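Local coordinates for alginate lyase, family PL7 (PDB 4BE3), which probably cleaves alginate from the chain end, as an exolytic polysaccharide lyase of family PL7, at residues V48-N53 with G293-V298; H131-V136 with E176-I181; M198-S203 with I210-N215. One frame throughout, in Å; residues are numbered along the deposited sequence. Where two conformers were deposited one is given.

Interaction 1 (V48-N53 with G293-V298)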
loop_
_atom_site.group_PDB
_atom_site.type_symbol
_atom_site.label_atom_id
_atom_site.label_comp_id
_atom_site.label_asym_id
_atom_site.label_seq_id
_atom_site.Cartn_x
_atom_site.Cartn_y
_atom_site.Cartn_z
ATOM N N VAL A 48 16.082 -20.415 6.190
ATOM C CA VAL A 48 17.216 -20.022 7.001
ATOM C C VAL A 48 17.739 -18.753 6.454
ATOM O O VAL A 48 17.986 -18.679 5.245
ATOM C CB VAL A 48 18.314 -21.094 6.956
ATOM C CG1 VAL A 48 19.613 -20.687 7.723
ATOM C CG2 VAL A 48 17.853 -22.426 7.542
ATOM N N PHE A 49 18.089 -17.759 7.325
ATOM C CA PHE A 49 18.822 -16.656 6.889
ATOM C C PHE A 49 20.129 -16.693 7.727
ATOM O O PHE A 49 20.032 -16.740 9.025
ATOM C CB PHE A 49 18.103 -15.353 7.316
ATOM C CG PHE A 49 16.758 -15.179 6.579
ATOM C CD1 PHE A 49 15.623 -15.838 7.041
ATOM C CD2 PHE A 49 16.700 -14.349 5.434
ATOM C CE1 PHE A 49 14.371 -15.750 6.316
ATOM C CE2 PHE A 49 15.477 -14.196 4.744
ATOM C CZ PHE A 49 14.328 -14.872 5.218
ATOM N N LYS A 50 21.266 -16.696 7.047
ATOM C CA LYS A 50 22.521 -16.853 7.788
ATOM C C LYS A 50 23.423 -15.758 7.253
ATOM O O LYS A 50 23.412 -15.443 6.024
ATOM C CB LYS A 50 23.034 -18.218 7.523
ATOM C CG LYS A 50 24.364 -18.517 8.352
ATOM C CD LYS A 50 24.900 -19.907 7.943
ATOM C CE LYS A 50 26.073 -20.208 8.899
ATOM N NZ LYS A 50 26.526 -21.625 8.724
ATOM N N THR A 51 24.146 -15.091 8.153
ATOM C CA THR A 51 25.022 -14.020 7.675
ATOM C C THR A 51 26.247 -13.881 8.620
ATOM O O THR A 51 26.090 -13.985 9.835
ATOM C CB THR A 51 24.233 -12.682 7.626
ATOM O OG1 THR A 51 25.067 -11.610 7.200
ATOM C CG2 THR A 51 23.683 -12.259 9.064
ATOM N N PRO A 52 27.383 -13.524 8.073
ATOM C CA PRO A 52 28.546 -13.415 9.006
ATOM C C PRO A 52 28.529 -12.052 9.679
ATOM O O PRO A 52 27.697 -11.170 9.335
ATOM C CB PRO A 52 29.757 -13.490 7.968
ATOM C CG PRO A 52 29.176 -12.731 6.745
ATOM C CD PRO A 52 27.781 -13.280 6.672
ATOM N N ASN A 53 29.479 -11.852 10.621
ATOM C CA ASN A 53 29.583 -10.567 11.235
ATOM C C ASN A 53 30.135 -9.472 10.285
ATOM O O ASN A 53 29.785 -8.312 10.388
ATOM C CB ASN A 53 30.663 -10.757 12.404
ATOM C CG ASN A 53 30.099 -11.476 13.650
ATOM O OD1 ASN A 53 28.906 -11.829 13.737
ATOM N ND2 ASN A 53 31.045 -11.706 14.658
ATOM N N GLY A 293 31.977 -19.222 14.809
ATOM C CA GLY A 293 30.936 -18.575 15.617
ATOM C C GLY A 293 30.659 -17.110 15.303
ATOM O O GLY A 293 29.903 -16.481 16.054
ATOM N N SER A 294 31.286 -16.548 14.289
ATOM C CA SER A 294 31.191 -15.130 14.024
ATOM C C SER A 294 30.078 -14.922 12.960
ATOM O O SER A 294 30.296 -14.380 11.844
ATOM C CB SER A 294 32.532 -14.631 13.525
ATOM O OG SER A 294 33.413 -14.483 14.600
ATOM N N TYR A 295 28.853 -15.255 13.384
ATOM C CA TYR A 295 27.714 -15.075 12.469
ATOM C C TYR A 295 26.417 -15.161 13.217
ATOM O O TYR A 295 26.363 -15.524 14.435
ATOM C CB TYR A 295 27.721 -16.227 11.408
ATOM C CG TYR A 295 27.493 -17.599 11.992
ATOM C CD1 TYR A 295 28.531 -18.340 12.513
ATOM C CD2 TYR A 295 26.205 -18.169 11.981
ATOM C CE1 TYR A 295 28.353 -19.631 13.021
ATOM C CE2 TYR A 295 25.999 -19.480 12.524
ATOM C CZ TYR A 295 27.075 -20.178 13.014
ATOM O OH TYR A 295 26.876 -21.466 13.502
ATOM N N ALA A 296 25.311 -14.794 12.487
ATOM C CA ALA A 296 24.038 -14.955 13.098
ATOM C C ALA A 296 23.211 -15.816 12.145
ATOM O O ALA A 296 23.464 -15.828 10.944
ATOM C CB ALA A 296 23.369 -13.537 13.161
ATOM N N GLU A 297 22.238 -16.515 12.687
ATOM C CA GLU A 297 21.466 -17.394 11.873
ATOM C C GLU A 297 20.054 -17.521 12.444
ATOM O O GLU A 297 19.875 -17.742 13.662
ATOM C CB GLU A 297 22.143 -18.808 11.943
ATOM C CG GLU A 297 21.301 -19.843 11.060
ATOM C CD GLU A 297 21.971 -21.204 11.007
ATOM O OE1 GLU A 297 23.247 -21.232 11.152
ATOM O OE2 GLU A 297 21.297 -22.270 10.831
ATOM N N VAL A 298 19.034 -17.306 11.626
ATOM C CA VAL A 298 17.668 -17.161 12.182
ATOM C C VAL A 298 16.787 -18.021 11.185
ATOM O O VAL A 298 17.007 -17.891 9.952
ATOM C CB VAL A 298 17.201 -15.716 12.035
ATOM C CG1 VAL A 298 15.770 -15.556 12.639
ATOM C CG2 VAL A 298 18.161 -14.717 12.855
HETATM O O HOH W 1 24.849 -23.092 10.147
#
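K50 lays the CE end of its aliphatic chain across one face of the Y295 ring. K50 is extended throughout, with CG opposite the backbone N (chi1 -177°), and its CE lies 4.0 Å from the Y295 ring centroid. K50 NZ lies over the Y295 ring, 4.7 Å from its centroid, a cation-pi contact. The tyrosine ring is there because Y295 takes the less common first torsion (65°), with CG between its own backbone N and carbonyl carbon; H90 also stacks on it. E297, equally extended, holds OE1 4.1 Å from K50 NZ, too far for a salt bridge, and one water joins the two, accepting from NZ and donating to OE1. OE2 is bonded to W299, while CG of E297 packs against V48 CG1 at 3.8 Å.

These side chains decorate two antiparallel neighbours of the seven-stranded sheet of the beta-jelly-roll fold of PL7 lyases. F49 with V298 and T51 with A296 form hydrogen-bonded pairs, each joined by two nearly straight bonds, such as F49 N to V298 O (2.8 Å). On the face that carries F49, T51, A296 and V298, the edge of the F49 ring meets V298 O. Past P52, where the strand ends, N53 N donates to S294 O (2.9 Å) from above its carbonyl plane. The N53 amide lies beside S294 and is bonded through OD1 to N262 and through ND2 to S92.

Interaction 2 (H131-V136 with E176-I181)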
loop_
_atom_site.group_PDB
_atom_site.type_symbol
_atom_site.label_atom_id
_atom_site.label_comp_id
_atom_site.label_asym_id
_atom_site.label_seq_id
_atom_site.Cartn_x
_atom_site.Cartn_y
_atom_site.Cartn_z
ATOM N N HIS A 131 25.332 -17.992 27.766
ATOM C CA HIS A 131 24.025 -18.025 28.334
ATOM C C HIS A 131 23.125 -18.997 27.622
ATOM O O HIS A 131 23.309 -19.229 26.414
ATOM C CB HIS A 131 23.298 -16.623 28.277
ATOM C CG HIS A 131 23.900 -15.630 29.250
ATOM N ND1 HIS A 131 23.439 -14.349 29.413
ATOM C CD2 HIS A 131 24.967 -15.792 30.118
ATOM C CE1 HIS A 131 24.224 -13.735 30.356
ATOM N NE2 HIS A 131 25.137 -14.618 30.787
ATOM N N THR A 132 22.170 -19.557 28.374
ATOM C CA THR A 132 21.151 -20.400 27.689
ATOM C C THR A 132 20.045 -19.448 27.176
ATOM O O THR A 132 19.559 -19.645 26.060
ATOM C CB THR A 132 20.569 -21.427 28.663
ATOM O OG1 THR A 132 21.669 -22.322 28.976
ATOM C CG2 THR A 132 19.448 -22.232 27.991
ATOM N N LYS A 133 19.661 -18.448 27.954
ATOM C CA LYS A 133 18.485 -17.654 27.534
ATOM C C LYS A 133 19.023 -16.328 27.063
ATOM O O LYS A 133 19.909 -15.696 27.702
ATOM C CB LYS A 133 17.557 -17.334 28.726
ATOM C CG LYS A 133 16.947 -18.660 29.132
ATOM C CD LYS A 133 15.930 -18.487 30.175
ATOM C CE LYS A 133 16.482 -18.678 31.522
ATOM N NZ LYS A 133 15.435 -19.482 32.220
ATOM N N GLY A 134 18.387 -15.839 25.985
ATOM C CA GLY A 134 18.694 -14.509 25.447
ATOM C C GLY A 134 17.437 -13.618 25.678
ATOM O O GLY A 134 16.437 -14.057 26.282
ATOM N N SER A 135 17.479 -12.393 25.130
ATOM C CA SER A 135 16.425 -11.448 25.355
ATOM C C SER A 135 15.888 -11.094 23.935
ATOM O O SER A 135 16.605 -11.079 22.932
ATOM C CB SER A 135 16.988 -10.135 25.932
ATOM O OG SER A 135 17.573 -10.376 27.245
ATOM N N VAL A 136 14.627 -10.750 23.961
ATOM C CA VAL A 136 13.964 -10.145 22.730
ATOM C C VAL A 136 13.528 -8.775 23.136
ATOM O O VAL A 136 12.926 -8.572 24.240
ATOM C CB VAL A 136 12.709 -10.961 22.376
ATOM C CG1 VAL A 136 11.931 -10.211 21.203
ATOM C CG2 VAL A 136 13.166 -12.348 21.792
ATOM N N GLU A 176 22.198 -14.180 33.044
ATOM C CA GLU A 176 21.202 -14.472 31.950
ATOM C C GLU A 176 19.835 -14.043 32.438
ATOM O O GLU A 176 19.511 -14.156 33.665
ATOM C CB GLU A 176 21.267 -15.916 31.415
ATOM C CG GLU A 176 20.501 -16.778 32.280
ATOM C CD GLU A 176 20.436 -18.210 31.806
ATOM O OE1 GLU A 176 20.785 -18.525 30.715
ATOM O OE2 GLU A 176 19.977 -19.055 32.613
ATOM N N PRO A 177 18.979 -13.568 31.499
ATOM C CA PRO A 177 17.672 -13.146 31.914
ATOM C C PRO A 177 16.861 -14.395 32.254
ATOM O O PRO A 177 16.681 -15.287 31.382
ATOM C CB PRO A 177 17.135 -12.458 30.638
ATOM C CG PRO A 177 17.880 -13.042 29.459
ATOM C CD PRO A 177 19.294 -13.210 30.087
ATOM N N GLU A 178 16.253 -14.391 33.399
ATOM C CA GLU A 178 15.438 -15.555 33.809
ATOM C C GLU A 178 14.200 -15.740 32.966
ATOM O O GLU A 178 13.829 -16.887 32.647
ATOM C CB GLU A 178 15.024 -15.385 35.301
ATOM C CG GLU A 178 13.714 -16.091 35.681
ATOM C CD GLU A 178 13.853 -17.610 35.741
ATOM O OE1 GLU A 178 14.943 -18.071 36.125
ATOM O OE2 GLU A 178 12.860 -18.321 35.403
ATOM N N ASP A 179 13.649 -14.646 32.468
ATOM C CA ASP A 179 12.449 -14.822 31.666
ATOM C C ASP A 179 12.816 -14.841 30.128
ATOM O O ASP A 179 11.942 -14.635 29.306
ATOM C CB ASP A 179 11.473 -13.658 31.927
ATOM C CG ASP A 179 12.086 -12.290 31.634
ATOM O OD1 ASP A 179 13.363 -12.119 31.845
ATOM O OD2 ASP A 179 11.349 -11.352 31.106
ATOM N N GLY A 180 14.049 -15.098 29.745
ATOM C CA GLY A 180 14.367 -15.003 28.275
ATOM C C GLY A 180 14.055 -16.216 27.405
ATOM O O GLY A 180 13.384 -17.187 27.811
ATOM N N ILE A 181 14.636 -16.174 26.208
ATOM C CA ILE A 181 14.261 -17.102 25.091
ATOM C C ILE A 181 15.563 -17.748 24.680
ATOM O O ILE A 181 16.520 -17.059 24.401
ATOM C CB ILE A 181 13.627 -16.283 23.900
ATOM C CG1 ILE A 181 12.362 -15.518 24.395
ATOM C CG2 ILE A 181 13.400 -17.300 22.735
ATOM C CD1 ILE A 181 11.188 -16.383 24.915
#
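With chi1 at -72°, H131 sets its imidazole beside its own backbone N, and E176, whose CG sits between backbone N and carbonyl carbon (chi1 83°), brings its CB over one face of that ring. The CB of E176 is 3.6 Å from the H131 ring centroid, a CH-pi contact displaced toward the rim. The glutamate then runs back past H131 in the opposite direction, its carboxylate turned 74° from the ring plane, to the backbone of T132 and K133. There E176 OE1 takes two bonds: T132 N meets it nearly in line with the C-O bond at 2.9 Å, and K133 N reaches it from above the carboxylate plane at 3.0 Å. Two backbone N-H groups on the one oxygen probably limit the carboxylate's rotation and would favour its charged form.

K133 bends at chi3 and chi4 to pass over the type I turn P177-G180. Its CB and CD lie against P177 O, and K133 NZ donates to E178 O at 3.1 Å; the acidic groups of E176 and E178 are near but not salt-bridged. P177 CG rests against S135 OG and G134 O. G134 and I181 then form an antiparallel hydrogen-bonded pair, with G134 N to I181 O at 2.7 Å. A side chain on G180 would run into G134 O.

The contact fastens the loop before strand 181-182 to strand 133-141, at the margin of its sheet. S135 OG is bonded to Y161 N, while V136 and I181 pack on W159 and on F187 of strand 187-194.

Interaction 3 (M198-S203 with I210-N215)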
loop_
_atom_site.group_PDB
_atom_site.type_symbol
_atom_site.label_atom_id
_atom_site.label_comp_id
_atom_site.label_asym_id
_atom_site.label_seq_id
_atom_site.Cartn_x
_atom_site.Cartn_y
_atom_site.Cartn_z
ATOM N N MET A 198 1.224 1.785 15.506
ATOM C CA MET A 198 1.883 0.518 15.388
ATOM C C MET A 198 1.482 -0.290 16.648
ATOM O O MET A 198 1.776 0.151 17.775
ATOM C CB MET A 198 3.455 0.767 15.417
ATOM C CG MET A 198 4.186 -0.606 15.424
ATOM S SD MET A 198 5.946 -0.245 15.003
ATOM C CE MET A 198 6.542 0.703 16.505
ATOM N N TYR A 199 0.821 -1.422 16.455
ATOM C CA TYR A 199 0.406 -2.305 17.499
ATOM C C TYR A 199 1.292 -3.560 17.366
ATOM O O TYR A 199 1.300 -4.299 16.309
ATOM C CB TYR A 199 -1.060 -2.756 17.241
ATOM C CG TYR A 199 -1.999 -1.595 17.271
ATOM C CD1 TYR A 199 -2.451 -1.076 18.495
ATOM C CD2 TYR A 199 -2.405 -0.999 16.083
ATOM C CE1 TYR A 199 -3.343 0.049 18.570
ATOM C CE2 TYR A 199 -3.304 0.127 16.104
ATOM C CZ TYR A 199 -3.751 0.614 17.360
ATOM O OH TYR A 199 -4.555 1.686 17.385
ATOM N N LEU A 200 2.081 -3.894 18.421
ATOM C CA LEU A 200 2.943 -5.045 18.392
ATOM C C LEU A 200 2.416 -6.145 19.262
ATOM O O LEU A 200 1.811 -5.844 20.325
ATOM C CB LEU A 200 4.374 -4.614 18.950
ATOM C CG LEU A 200 4.912 -3.392 18.245
ATOM C CD1 LEU A 200 6.336 -3.124 19.006
ATOM C CD2 LEU A 200 5.203 -3.734 16.770
ATOM N N THR A 201 2.632 -7.385 18.762
ATOM C CA THR A 201 2.263 -8.529 19.649
ATOM C C THR A 201 3.408 -9.460 19.587
ATOM O O THR A 201 3.812 -9.913 18.468
ATOM C CB THR A 201 0.985 -9.227 19.151
ATOM O OG1 THR A 201 -0.045 -8.214 19.043
ATOM C CG2 THR A 201 0.459 -10.372 20.148
ATOM N N PHE A 202 3.826 -9.976 20.728
ATOM C CA PHE A 202 4.877 -10.992 20.775
ATOM C C PHE A 202 4.443 -12.201 21.582
ATOM O O PHE A 202 3.857 -11.993 22.643
ATOM C CB PHE A 202 6.105 -10.389 21.571
ATOM C CG PHE A 202 6.774 -9.285 20.824
ATOM C CD1 PHE A 202 7.813 -9.624 19.930
ATOM C CD2 PHE A 202 6.388 -7.975 21.061
ATOM C CE1 PHE A 202 8.539 -8.614 19.281
ATOM C CE2 PHE A 202 7.089 -6.913 20.423
ATOM C CZ PHE A 202 8.151 -7.266 19.504
ATOM N N SER A 203 4.604 -13.412 21.034
ATOM C CA SER A 203 4.101 -14.575 21.786
ATOM C C SER A 203 5.093 -15.710 21.655
ATOM O O SER A 203 5.876 -15.792 20.688
ATOM C CB SER A 203 2.703 -14.982 21.195
ATOM O OG SER A 203 2.864 -15.394 19.849
ATOM N N ILE A 210 3.009 -10.429 24.925
ATOM C CA ILE A 210 3.270 -9.081 25.340
ATOM C C ILE A 210 2.873 -8.133 24.200
ATOM O O ILE A 210 3.231 -8.445 23.036
ATOM C CB ILE A 210 4.767 -8.835 25.476
ATOM C CG1 ILE A 210 5.519 -9.918 26.323
ATOM C CG2 ILE A 210 4.992 -7.447 26.107
ATOM C CD1 ILE A 210 5.046 -9.914 27.698
ATOM N N LYS A 211 2.137 -7.085 24.502
ATOM C CA LYS A 211 1.645 -6.178 23.415
ATOM C C LYS A 211 2.139 -4.783 23.649
ATOM O O LYS A 211 2.279 -4.366 24.868
ATOM C CB LYS A 211 0.105 -6.156 23.513
ATOM C CG LYS A 211 -0.505 -7.501 22.975
ATOM C CD LYS A 211 -2.041 -7.385 22.925
ATOM C CE LYS A 211 -2.488 -8.834 22.602
ATOM N NZ LYS A 211 -3.958 -9.010 22.456
ATOM N N PHE A 212 2.291 -3.962 22.599
ATOM C CA PHE A 212 2.715 -2.569 22.779
ATOM C C PHE A 212 1.900 -1.722 21.754
ATOM O O PHE A 212 1.587 -2.238 20.675
ATOM C CB PHE A 212 4.185 -2.336 22.400
ATOM C CG PHE A 212 5.121 -3.143 23.286
ATOM C CD1 PHE A 212 5.544 -2.618 24.499
ATOM C CD2 PHE A 212 5.457 -4.426 22.936
ATOM C CE1 PHE A 212 6.385 -3.412 25.354
ATOM C CE2 PHE A 212 6.299 -5.255 23.795
ATOM C CZ PHE A 212 6.762 -4.656 25.007
ATOM N N THR A 213 1.769 -0.447 22.034
ATOM C CA THR A 213 1.106 0.502 21.054
ATOM C C THR A 213 2.023 1.632 20.903
ATOM O O THR A 213 2.455 2.268 21.927
ATOM C CB THR A 213 -0.243 0.974 21.579
ATOM O OG1 THR A 213 -1.067 -0.154 21.752
ATOM C CG2 THR A 213 -0.903 2.010 20.631
ATOM N N LYS A 214 2.383 2.022 19.696
ATOM C CA LYS A 214 3.253 3.215 19.521
ATOM C C LYS A 214 2.711 4.039 18.333
ATOM O O LYS A 214 2.653 3.522 17.209
ATOM C CB LYS A 214 4.672 2.709 19.207
ATOM C CG LYS A 214 5.694 3.809 18.849
ATOM C CD LYS A 214 6.017 4.716 20.009
ATOM C CE LYS A 214 7.043 5.832 19.629
ATOM N NZ LYS A 214 7.238 6.818 20.778
ATOM N N ASN A 215 2.322 5.309 18.587
ATOM C CA ASN A 215 1.785 6.134 17.510
ATOM C C ASN A 215 2.933 6.593 16.634
ATOM O O ASN A 215 3.886 7.190 17.119
ATOM C CB ASN A 215 1.156 7.317 18.195
ATOM C CG ASN A 215 0.372 8.157 17.219
ATOM O OD1 ASN A 215 0.731 8.309 16.071
ATOM N ND2 ASN A 215 -0.705 8.748 17.717
#
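Six backbone hydrogen bonds join M198, L200 and F202 to K214, F212 and I210, two to each pair, making the antiparallel hairpin of strands 197-203 and 210-215. The shortest runs from K214 N to M198 O (2.7 Å). Between them come CA-H...O contacts, among them K211 CA to L200 O at 3.1 Å.

Aromatic and apolar packing occupies the face bearing M198, L200, F202, F212 and K214. The two phenylalanine side chains cross at about a right angle, CE2 of F202 lying 3.8 Å from CE2 of F212. L200 CD1 reaches F212 CB at 4.1 Å, and M198, bent at its last torsion (68°), brings CE to K214 CB at 3.8 Å.

On the other face side chains run alongside in pairs. Y199 lies beside T213, its CE1 3.7 Å from T213 CG2, and T201 flanks the aliphatic part of K211. An alanine in place of Y199 would probably leave T213 without its lateral neighbour.

Strand 210-215 is an outermost strand of its sheet within this chain, and strand 187-194 flanks 197-203. W138 of strand 133-141 meets F212 edge-to-face and touches M198 and L200, bringing the two sheets together.

Overall arrangement
From the N terminus, the chain enters interaction 1 at 48-53 and returns to it only at 293-298, closing a loop of 239 residues that contains both other contacts. Interaction 2 closes a much shorter excursion, between 131-136 and 176-181, before interaction 3 opens at 198-203 and turns back within a hairpin to 210-215; these two follow in series and do not cross. Interactions 1 and 3 belong to the same seven-stranded sheet, with centres about 27 Å apart on opposite sides of the chain's centre. Interaction 2 belongs to the other sheet, yet touches interaction 3 where V136 CG1 meets F202 CE1 at 4.2 Å, between the two sheets.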